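PDB 7MQ5: universal stress protein from Pseudomonas aeruginosa UCBPP-PA14, which is of unknown function but, as a member of the universal stress protein family of the HUP clan, probably takes part in the bacterial response to stress. Local coordinates for residues I107-W113 and A260-D265; P122-T128 and L267-V273; W132-L138 and L236-V242. All blocks are in the same frame, centred on the assembly; numbering follows the deposited sequence.

Contact 1: I107-W113 and A260-D265; sequences ILTPDDW and AEVVLD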
loop_
_atom_site.group_PDB
_atom_site.type_symbol
_atom_site.label_atom_id
_atom_site.label_comp_id
_atom_site.label_asym_id
_atom_site.label_seq_id
_atom_site.Cartn_x
_atom_site.Cartn_y
_atom_site.Cartn_z
ATOM N N ILE A 107 -9.150 -12.840 0.729
ATOM C CA ILE A 107 -8.012 -13.419 1.505
ATOM C C ILE A 107 -6.718 -13.389 0.682
ATOM O O ILE A 107 -6.695 -13.984 -0.420
ATOM C CB ILE A 107 -8.366 -14.855 1.938
ATOM C CG1 ILE A 107 -9.690 -14.916 2.705
ATOM C CG2 ILE A 107 -7.225 -15.482 2.723
ATOM C CD1 ILE A 107 -9.708 -14.108 3.981
ATOM N N LEU A 108 -5.657 -12.777 1.216
ATOM C CA LEU A 108 -4.360 -12.768 0.493
ATOM C C LEU A 108 -3.740 -14.168 0.564
ATOM O O LEU A 108 -3.974 -14.904 1.544
ATOM C CB LEU A 108 -3.408 -11.744 1.117
ATOM C CG LEU A 108 -3.895 -10.302 1.190
ATOM C CD1 LEU A 108 -2.765 -9.416 1.690
ATOM C CD2 LEU A 108 -4.421 -9.795 -0.146
ATOM N N THR A 109 -2.934 -14.505 -0.433
ATOM C CA THR A 109 -2.260 -15.823 -0.422
ATOM C C THR A 109 -1.132 -15.835 0.603
ATOM O O THR A 109 -0.608 -14.794 0.994
ATOM C CB THR A 109 -1.680 -16.166 -1.794
ATOM O OG1 THR A 109 -0.535 -15.341 -2.036
ATOM C CG2 THR A 109 -2.706 -16.025 -2.898
ATOM N N PRO A 110 -0.706 -17.023 1.075
ATOM C CA PRO A 110 0.434 -17.093 1.982
ATOM C C PRO A 110 1.686 -16.420 1.391
ATOM O O PRO A 110 2.408 -15.783 2.127
ATOM C CB PRO A 110 0.602 -18.605 2.176
ATOM C CG PRO A 110 -0.797 -19.147 2.031
ATOM C CD PRO A 110 -1.396 -18.320 0.920
ATOM N N ASP A 111 1.902 -16.535 0.080
ATOM C CA ASP A 111 3.121 -15.909 -0.500
ATOM C C ASP A 111 2.956 -14.379 -0.491
ATOM O O ASP A 111 3.950 -13.680 -0.246
ATOM C CB ASP A 111 3.446 -16.461 -1.885
ATOM C CG ASP A 111 4.838 -16.056 -2.337
ATOM O OD1 ASP A 111 5.827 -16.675 -1.867
ATOM O OD2 ASP A 111 4.921 -15.070 -3.063
ATOM N N ASP A 112 1.743 -13.878 -0.752
ATOM C CA ASP A 112 1.461 -12.418 -0.665
ATOM C C ASP A 112 1.807 -11.926 0.747
ATOM O O ASP A 112 2.376 -10.834 0.904
ATOM C CB ASP A 112 -0.026 -12.104 -0.873
ATOM C CG ASP A 112 -0.598 -12.217 -2.276
ATOM O OD1 ASP A 112 0.170 -12.023 -3.229
ATOM O OD2 ASP A 112 -1.853 -12.463 -2.394
ATOM N N TRP A 113 1.450 -12.712 1.758
ATOM C CA TRP A 113 1.740 -12.313 3.155
ATOM C C TRP A 113 3.252 -12.253 3.395
ATOM O O TRP A 113 3.698 -11.334 4.100
ATOM C CB TRP A 113 1.005 -13.219 4.144
ATOM C CG TRP A 113 -0.366 -12.698 4.444
ATOM C CD1 TRP A 113 -1.584 -13.231 4.134
ATOM C CD2 TRP A 113 -0.632 -11.416 5.034
ATOM N NE1 TRP A 113 -2.582 -12.393 4.571
ATOM C CE2 TRP A 113 -2.026 -11.253 5.083
ATOM C CE3 TRP A 113 0.193 -10.384 5.489
ATOM C CZ2 TRP A 113 -2.613 -10.123 5.651
ATOM C CZ3 TRP A 113 -0.384 -9.250 6.011
ATOM C CH2 TRP A 113 -1.769 -9.131 6.096
ATOM N N ALA A 260 -3.676 -4.702 10.800
ATOM C CA ALA A 260 -3.338 -4.773 9.365
ATOM C C ALA A 260 -3.608 -6.180 8.820
ATOM O O ALA A 260 -4.049 -6.276 7.667
ATOM C CB ALA A 260 -1.911 -4.323 9.136
ATOM N N GLU A 261 -3.384 -7.229 9.616
ATOM C CA GLU A 261 -3.655 -8.606 9.121
ATOM C C GLU A 261 -5.133 -8.738 8.741
ATOM O O GLU A 261 -5.455 -9.166 7.611
ATOM C CB GLU A 261 -3.303 -9.643 10.188
ATOM C CG GLU A 261 -1.813 -9.856 10.365
ATOM C CD GLU A 261 -1.460 -10.882 11.427
ATOM O OE1 GLU A 261 -2.366 -11.295 12.178
ATOM O OE2 GLU A 261 -0.283 -11.270 11.496
ATOM N N VAL A 262 -6.016 -8.343 9.651
ATOM C CA VAL A 262 -7.473 -8.488 9.380
ATOM C C VAL A 262 -7.888 -7.569 8.227
ATOM O O VAL A 262 -8.592 -8.027 7.319
ATOM C CB VAL A 262 -8.295 -8.209 10.651
ATOM C CG1 VAL A 262 -9.786 -8.208 10.354
ATOM C CG2 VAL A 262 -7.965 -9.203 11.758
ATOM N N VAL A 263 -7.474 -6.305 8.256
ATOM C CA VAL A 263 -7.894 -5.345 7.198
ATOM C C VAL A 263 -7.422 -5.828 5.813
ATOM O O VAL A 263 -8.203 -5.779 4.848
ATOM C CB VAL A 263 -7.374 -3.940 7.568
ATOM C CG1 VAL A 263 -7.517 -2.939 6.441
ATOM C CG2 VAL A 263 -8.033 -3.447 8.845
ATOM N N LEU A 264 -6.178 -6.279 5.701
ATOM C CA LEU A 264 -5.650 -6.697 4.375
ATOM C C LEU A 264 -6.416 -7.891 3.807
ATOM O O LEU A 264 -6.502 -7.996 2.580
ATOM C CB LEU A 264 -4.158 -7.016 4.516
ATOM C CG LEU A 264 -3.238 -5.827 4.264
ATOM C CD1 LEU A 264 -1.880 -6.002 4.939
ATOM C CD2 LEU A 264 -3.103 -5.581 2.768
ATOM N N ASP A 265 -6.944 -8.749 4.675
ATOM C CA ASP A 265 -7.701 -9.954 4.248
ATOM C C ASP A 265 -9.192 -9.642 4.073
ATOM O O ASP A 265 -9.921 -10.570 3.703
ATOM C CB ASP A 265 -7.538 -11.090 5.263
ATOM C CG ASP A 265 -6.353 -12.018 5.025
ATOM O OD1 ASP A 265 -5.659 -11.865 3.987
ATOM O OD2 ASP A 265 -6.133 -12.897 5.880
HETATM O O HOH W 1 -4.711 -14.825 4.411
#

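Contact 2: P122-T128 and L267-V273; sequences PVLMTKT and LESDVLV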
loop_
_atom_site.group_PDB
_atom_site.type_symbol
_atom_site.label_atom_id
_atom_site.label_comp_id
_atom_site.label_asym_id
_atom_site.label_seq_id
_atom_site.Cartn_x
_atom_site.Cartn_y
_atom_site.Cartn_z
ATOM N N PRO A 122 7.284 0.456 0.546
ATOM C CA PRO A 122 5.840 0.407 0.349
ATOM C C PRO A 122 5.439 -0.673 -0.669
ATOM O O PRO A 122 6.133 -0.885 -1.664
ATOM C CB PRO A 122 5.521 1.818 -0.180
ATOM C CG PRO A 122 6.585 2.693 0.453
ATOM C CD PRO A 122 7.817 1.824 0.440
ATOM N N VAL A 123 4.342 -1.356 -0.375
ATOM C CA VAL A 123 3.769 -2.358 -1.305
ATOM C C VAL A 123 2.322 -1.978 -1.593
ATOM O O VAL A 123 1.544 -1.795 -0.639
ATOM C CB VAL A 123 3.820 -3.785 -0.739
ATOM C CG1 VAL A 123 3.180 -4.760 -1.714
ATOM C CG2 VAL A 123 5.246 -4.209 -0.418
ATOM N N LEU A 124 1.991 -1.857 -2.873
ATOM C CA LEU A 124 0.603 -1.652 -3.322
ATOM C C LEU A 124 0.072 -2.994 -3.812
ATOM O O LEU A 124 0.556 -3.523 -4.816
ATOM C CB LEU A 124 0.576 -0.621 -4.449
ATOM C CG LEU A 124 -0.786 -0.389 -5.093
ATOM C CD1 LEU A 124 -1.804 0.138 -4.087
ATOM C CD2 LEU A 124 -0.651 0.551 -6.276
HETATM N N MSE A 125 -0.867 -3.558 -3.056
HETATM C CA MSE A 125 -1.563 -4.774 -3.430
HETATM C C MSE A 125 -2.857 -4.359 -4.114
HETATM O O MSE A 125 -3.714 -3.756 -3.467
HETATM C CB MSE A 125 -1.920 -5.596 -2.191
HETATM C CG MSE A 125 -0.735 -6.136 -1.428
HETATM SE SE MSE A 125 0.319 -7.423 -2.459
HETATM C CE MSE A 125 -1.130 -8.656 -2.957
ATOM N N THR A 126 -2.984 -4.628 -5.415
ATOM C CA THR A 126 -4.204 -4.228 -6.108
ATOM C C THR A 126 -5.261 -5.315 -5.910
ATOM O O THR A 126 -4.960 -6.495 -6.132
ATOM C CB THR A 126 -3.954 -3.848 -7.576
ATOM O OG1 THR A 126 -3.769 -4.998 -8.405
ATOM C CG2 THR A 126 -2.767 -2.926 -7.746
ATOM N N LYS A 127 -6.463 -4.918 -5.485
ATOM C CA LYS A 127 -7.532 -5.903 -5.193
ATOM C C LYS A 127 -8.810 -5.630 -5.985
ATOM O O LYS A 127 -9.720 -6.472 -5.914
ATOM C CB LYS A 127 -7.853 -5.927 -3.698
ATOM C CG LYS A 127 -6.666 -6.238 -2.792
ATOM C CD LYS A 127 -7.043 -6.456 -1.342
ATOM C CE LYS A 127 -7.655 -7.816 -1.106
ATOM N NZ LYS A 127 -8.081 -7.996 0.302
ATOM N N THR A 128 -8.897 -4.500 -6.678
ATOM C CA THR A 128 -10.119 -4.167 -7.446
ATOM C C THR A 128 -9.712 -3.778 -8.864
ATOM O O THR A 128 -8.589 -3.299 -9.051
ATOM C CB THR A 128 -10.926 -3.047 -6.773
ATOM O OG1 THR A 128 -12.111 -2.822 -7.543
ATOM C CG2 THR A 128 -10.161 -1.746 -6.634
ATOM N N LEU A 267 -10.438 -5.991 3.064
ATOM C CA LEU A 267 -10.708 -4.863 2.144
ATOM C C LEU A 267 -10.917 -5.355 0.717
ATOM O O LEU A 267 -10.232 -6.314 0.281
ATOM C CB LEU A 267 -9.531 -3.891 2.177
ATOM C CG LEU A 267 -9.400 -3.042 3.442
ATOM C CD1 LEU A 267 -8.060 -2.330 3.436
ATOM C CD2 LEU A 267 -10.533 -2.032 3.565
ATOM N N GLU A 268 -11.799 -4.658 0.009
ATOM C CA GLU A 268 -12.054 -4.891 -1.433
ATOM C C GLU A 268 -11.342 -3.807 -2.248
ATOM O O GLU A 268 -11.256 -3.958 -3.468
ATOM C CB GLU A 268 -13.557 -4.930 -1.696
ATOM C CG GLU A 268 -14.247 -6.084 -0.977
ATOM C CD GLU A 268 -15.735 -6.263 -1.231
ATOM O OE1 GLU A 268 -16.431 -5.259 -1.464
ATOM O OE2 GLU A 268 -16.188 -7.425 -1.221
ATOM N N SER A 269 -10.871 -2.750 -1.596
ATOM C CA SER A 269 -10.073 -1.690 -2.244
ATOM C C SER A 269 -8.650 -2.202 -2.481
ATOM O O SER A 269 -8.239 -3.173 -1.846
ATOM C CB SER A 269 -10.002 -0.452 -1.353
ATOM O OG SER A 269 -9.254 -0.726 -0.161
ATOM N N ASP A 270 -7.935 -1.540 -3.378
ATOM C CA ASP A 270 -6.472 -1.723 -3.393
ATOM C C ASP A 270 -5.961 -1.314 -2.004
ATOM O O ASP A 270 -6.630 -0.506 -1.311
ATOM C CB ASP A 270 -5.793 -0.843 -4.439
ATOM C CG ASP A 270 -6.037 -1.220 -5.886
ATOM O OD1 ASP A 270 -6.783 -2.186 -6.154
ATOM O OD2 ASP A 270 -5.451 -0.535 -6.743
ATOM N N VAL A 271 -4.803 -1.820 -1.612
ATOM C CA VAL A 271 -4.233 -1.464 -0.291
ATOM C C VAL A 271 -2.763 -1.089 -0.471
ATOM O O VAL A 271 -1.986 -1.890 -1.026
ATOM C CB VAL A 271 -4.396 -2.595 0.749
ATOM C CG1 VAL A 271 -4.032 -2.110 2.152
ATOM C CG2 VAL A 271 -5.800 -3.181 0.755
ATOM N N LEU A 272 -2.408 0.107 -0.014
ATOM C CA LEU A 272 -0.997 0.538 0.045
ATOM C C LEU A 272 -0.531 0.316 1.480
ATOM O O LEU A 272 -1.114 0.926 2.405
ATOM C CB LEU A 272 -0.860 2.003 -0.363
ATOM C CG LEU A 272 0.561 2.545 -0.298
ATOM C CD1 LEU A 272 1.479 1.813 -1.257
ATOM C CD2 LEU A 272 0.604 4.038 -0.553
ATOM N N VAL A 273 0.454 -0.549 1.651
ATOM C CA VAL A 273 0.956 -0.944 2.990
ATOM C C VAL A 273 2.298 -0.264 3.259
ATOM O O VAL A 273 3.271 -0.513 2.526
ATOM C CB VAL A 273 1.078 -2.473 3.062
ATOM C CG1 VAL A 273 1.586 -2.902 4.426
ATOM C CG2 VAL A 273 -0.244 -3.146 2.730
HETATM O O HOH W 2 -12.125 -6.260 -4.672
#

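Contact 3: W132-L138 and L236-V242; sequences WTGGKIL and LDAVVTV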
loop_
_atom_site.group_PDB
_atom_site.type_symbol
_atom_site.label_atom_id
_atom_site.label_comp_id
_atom_site.label_asym_id
_atom_site.label_seq_id
_atom_site.Cartn_x
_atom_site.Cartn_y
_atom_site.Cartn_z
ATOM N N TRP A 132 -8.765 4.134 -10.548
ATOM C CA TRP A 132 -8.583 5.097 -9.433
ATOM C C TRP A 132 -9.195 6.458 -9.761
ATOM O O TRP A 132 -9.636 7.129 -8.831
ATOM C CB TRP A 132 -7.099 5.300 -9.175
ATOM C CG TRP A 132 -6.440 4.190 -8.433
ATOM C CD1 TRP A 132 -6.925 2.941 -8.168
ATOM C CD2 TRP A 132 -5.095 4.215 -7.944
ATOM N NE1 TRP A 132 -5.989 2.214 -7.484
ATOM C CE2 TRP A 132 -4.848 2.956 -7.359
ATOM C CE3 TRP A 132 -4.075 5.172 -7.951
ATOM C CZ2 TRP A 132 -3.628 2.643 -6.759
ATOM C CZ3 TRP A 132 -2.876 4.866 -7.350
ATOM C CH2 TRP A 132 -2.657 3.616 -6.775
ATOM N N THR A 133 -9.131 6.861 -11.032
ATOM C CA THR A 133 -9.517 8.235 -11.428
ATOM C C THR A 133 -10.929 8.548 -10.942
ATOM O O THR A 133 -11.878 7.775 -11.220
ATOM C CB THR A 133 -9.308 8.445 -12.928
ATOM O OG1 THR A 133 -7.915 8.267 -13.177
ATOM C CG2 THR A 133 -9.739 9.812 -13.410
ATOM N N GLY A 134 -11.040 9.658 -10.218
ATOM C CA GLY A 134 -12.339 10.124 -9.716
ATOM C C GLY A 134 -12.844 9.366 -8.502
ATOM O O GLY A 134 -13.951 9.696 -8.047
ATOM N N GLY A 135 -12.083 8.412 -7.968
ATOM C CA GLY A 135 -12.602 7.625 -6.833
ATOM C C GLY A 135 -12.344 8.262 -5.478
ATOM O O GLY A 135 -12.083 9.478 -5.402
ATOM N N LYS A 136 -12.426 7.449 -4.433
ATOM C CA LYS A 136 -12.180 7.900 -3.041
ATOM C C LYS A 136 -10.978 7.146 -2.473
ATOM O O LYS A 136 -10.912 5.907 -2.594
ATOM C CB LYS A 136 -13.434 7.714 -2.189
ATOM C CG LYS A 136 -14.615 8.542 -2.680
ATOM C CD LYS A 136 -15.800 8.524 -1.754
ATOM C CE LYS A 136 -16.969 9.318 -2.303
ATOM N NZ LYS A 136 -18.179 9.179 -1.461
ATOM N N ILE A 137 -10.059 7.895 -1.886
ATOM C CA ILE A 137 -8.823 7.365 -1.255
ATOM C C ILE A 137 -9.016 7.462 0.258
ATOM O O ILE A 137 -9.337 8.555 0.739
ATOM C CB ILE A 137 -7.596 8.179 -1.708
ATOM C CG1 ILE A 137 -7.587 8.433 -3.222
ATOM C CG2 ILE A 137 -6.306 7.532 -1.204
ATOM C CD1 ILE A 137 -7.678 7.190 -4.078
ATOM N N LEU A 138 -8.800 6.357 0.961
ATOM C CA LEU A 138 -9.001 6.318 2.421
ATOM C C LEU A 138 -7.663 6.117 3.130
ATOM O O LEU A 138 -6.962 5.168 2.810
ATOM C CB LEU A 138 -9.962 5.181 2.772
ATOM C CG LEU A 138 -10.262 5.019 4.258
ATOM C CD1 LEU A 138 -10.930 6.265 4.837
ATOM C CD2 LEU A 138 -11.121 3.787 4.458
ATOM N N LEU A 236 -17.714 4.173 1.819
ATOM C CA LEU A 236 -17.199 5.171 0.840
ATOM C C LEU A 236 -16.969 4.528 -0.533
ATOM O O LEU A 236 -16.651 5.267 -1.478
ATOM C CB LEU A 236 -15.860 5.727 1.335
ATOM C CG LEU A 236 -15.904 6.577 2.597
ATOM C CD1 LEU A 236 -14.493 6.924 3.052
ATOM C CD2 LEU A 236 -16.723 7.844 2.384
ATOM N N ASP A 237 -17.055 3.200 -0.623
ATOM C CA ASP A 237 -16.657 2.488 -1.869
ATOM C C ASP A 237 -15.219 2.925 -2.214
ATOM O O ASP A 237 -14.922 3.171 -3.401
ATOM C CB ASP A 237 -17.642 2.731 -3.015
ATOM C CG ASP A 237 -17.542 1.727 -4.152
ATOM O OD1 ASP A 237 -16.988 0.633 -3.931
ATOM O OD2 ASP A 237 -18.052 2.039 -5.248
ATOM N N ALA A 238 -14.340 3.002 -1.205
ATOM C CA ALA A 238 -12.950 3.453 -1.446
ATOM C C ALA A 238 -12.290 2.552 -2.493
ATOM O O ALA A 238 -12.480 1.314 -2.444
ATOM C CB ALA A 238 -12.165 3.432 -0.159
ATOM N N VAL A 239 -11.476 3.151 -3.353
ATOM C CA VAL A 239 -10.747 2.383 -4.401
ATOM C C VAL A 239 -9.317 2.086 -3.924
ATOM O O VAL A 239 -8.737 1.090 -4.395
ATOM C CB VAL A 239 -10.818 3.123 -5.744
ATOM C CG1 VAL A 239 -10.046 4.431 -5.754
ATOM C CG2 VAL A 239 -10.410 2.216 -6.886
ATOM N N VAL A 240 -8.786 2.899 -3.009
ATOM C CA VAL A 240 -7.461 2.655 -2.381
ATOM C C VAL A 240 -7.594 2.948 -0.892
ATOM O O VAL A 240 -8.192 3.977 -0.554
ATOM C CB VAL A 240 -6.335 3.547 -2.955
ATOM C CG1 VAL A 240 -5.016 3.304 -2.232
ATOM C CG2 VAL A 240 -6.181 3.394 -4.451
ATOM N N THR A 241 -7.029 2.075 -0.059
ATOM C CA THR A 241 -6.893 2.332 1.391
ATOM C C THR A 241 -5.392 2.309 1.686
ATOM O O THR A 241 -4.710 1.372 1.269
ATOM C CB THR A 241 -7.671 1.323 2.247
ATOM O OG1 THR A 241 -9.048 1.349 1.864
ATOM C CG2 THR A 241 -7.580 1.638 3.721
ATOM N N VAL A 242 -4.911 3.308 2.404
ATOM C CA VAL A 242 -3.491 3.408 2.815
ATOM C C VAL A 242 -3.435 3.097 4.304
ATOM O O VAL A 242 -4.145 3.757 5.094
ATOM C CB VAL A 242 -2.904 4.791 2.508
ATOM C CG1 VAL A 242 -1.429 4.812 2.883
ATOM C CG2 VAL A 242 -3.122 5.184 1.051
HETATM O O HOH W 3 -13.989 5.159 -5.094
HETATM O O HOH W 4 -18.243 6.548 -3.276
#

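Contact 1: I107-W113 and A260-D265
Trp-113 lays its indole obliquely across Leu-264 and turns the ring's N-H edge to the carboxylate of Asp-265. The benzo end of the ring does the apolar work: CH2 of Trp-113 comes within 3.3 Å of CD1 of Leu-264, a tight approach. Leu-108 keeps CG beside its own N (chi1 -57°), which brings CD1 over one face of the indole, near the rim. At the ring's edge, near its plane, lie the backbone O atoms of Ala-260 and Glu-261. NE1 of Trp-113 then donates to OD1 of Asp-265 at 3.2 Å, the oxygen lying close to the indole plane but the carboxylate standing 80° to it. A second donor, Leu-108 N, reaches the same OD1 at 2.9 Å from the opposite face of the carboxylate, in a fairly straight bond (165° at H). Water 1 accepts weakly from NE1 and donates to Asp-265 OD2 and Leu-108 O. Thr-109 and Asp-112 form a capping box at the start of helix 110-118, the helix that carries Trp-113. One carboxylate, that of Asp-265, thus ties down both the approach to helix 110-118 and its first turn; two N-H groups on OD1 would probably stabilise the charged form of Asp-265.

Contact 2: P122-T128 and L267-V273
Leu-272 lays its CD1 methyl against CB of Leu-124 (4.1 Å from CD1 to CB) and against CB of Pro-122, on one face of an antiparallel strand pair. Both leucines carry CG anti to the backbone N (chi1 175° in Leu-124, 179° in Leu-272), which swings each CD1 over the opposite backbone, near the carbonyls of Val-271 and Val-123 respectively. The other face carries Val-123, Met-125 (a selenomethionine), Val-271 and Val-273, and helix 110-118 covers it through Leu-116. Between the strands, the hydrogen-bonded pairs Val-123/Val-273 and Met-125/Val-271 each exchange two backbone bonds, the shortest from Val-273 N to Val-123 O at 2.8 Å.

Where strand 123-126 ends, Asp-270 takes over. Its OD1 accepts Lys-127 N at 2.8 Å from above the carboxylate plane and Thr-128 N at 3.2 Å; OD2 lies beside CB and CG2 of Thr-126 and forms a salt bridge to Arg-26. The Lys-127 chain bends at chi3 (77°), bringing NZ to Leu-267 O at 2.7 Å in the carbonyl plane; Leu-264 O and Ala-106 O accept from the same NZ. Water 2 joins Lys-127 O to Glu-268 O. The carboxylate of Asp-270 and the ammonium of Lys-127, from the two partner segments, thus replace strand pairing with side-chain-to-backbone bonds, closing the antiparallel junction of an otherwise parallel sheet.

Contact 3: W132-L138 and L236-V242
The indole of Trp-132 takes the CG2 methyl of Val-240 on one face: CG2 stands 3.4 Å from the centroid of the five-membered ring, 24° off its normal, a close CH-pi contact displaced toward the rim. Val-240 holds CG1 anti to the backbone N (chi1 177°), which leaves CG2 beside the N and turned over the ring. Val-239 CG2 comes obliquely to Trp-132 CD1 at 3.8 Å. The ring's NE1 is hydrogen-bonded to Asp-270 OD2, and Leu-29 and Ile-30 of helix 22-34 and Ile-164 of helix 148-167 also pack on the tryptophan.

Trp-132 begins a type II turn ending at Gly-135, from which strand 136-141 runs parallel to strand 240-244. Val-239 N donates to Lys-136 O, Leu-138 N to Val-240 O and Val-242 N to Leu-138 O, the last at 2.8 Å. On the face shared with Trp-132, Ile-137 and Val-240 lie side by side, with Ile-137 CD1 4.0 Å from both Val-240 CB and Val-239 CG1. The opposite face holds Leu-138 alongside Thr-241, whose OG1 is hydrogen-bonded to Ser-269 OG; there the side chains of Leu-138 and Leu-236 cross at about a right angle, CD1 to CD1 4.0 Å.

Nearer solvent, the extended Lys-136 chain crosses Leu-236, its CD 3.4 Å from Leu-236 O. Water 3 links Lys-136 N to Asp-237 O, and water 4 takes a weak bond from Lys-136 NZ while donating to Leu-236 O. Asp-237, at positive phi, closes helix 225-236 in a Schellman motif and pairs with Arg-130 in a salt bridge. The chain thus passes from helix to parallel strand through a water-bridged entrance into apolar layers on both sheet faces, although Val-240 N is buried without a partner.

In the fold
Contacts 2 and 3 are buried and belong to the same ten-stranded sheet, where strands 270-274 and 240-244 are neighbours; contact 1 is partly buried and joins the helices 110-118 and 258-264 that precede the two strands of contact 2. Their chemistry follows: an aspartate-gripped indole with a water at the helix ends, antiparallel strand bonds near the chain's centre, parallel bonds with a water-lined entry in contact 3. Leu-264 packs on Val-271 and Val-273 to connect contacts 1 and 2. Asp-270 O also probably accepts from Thr-241 N, carrying the strand pairing from contact 2 into contact 3. Contacts 1 and 3 do not touch.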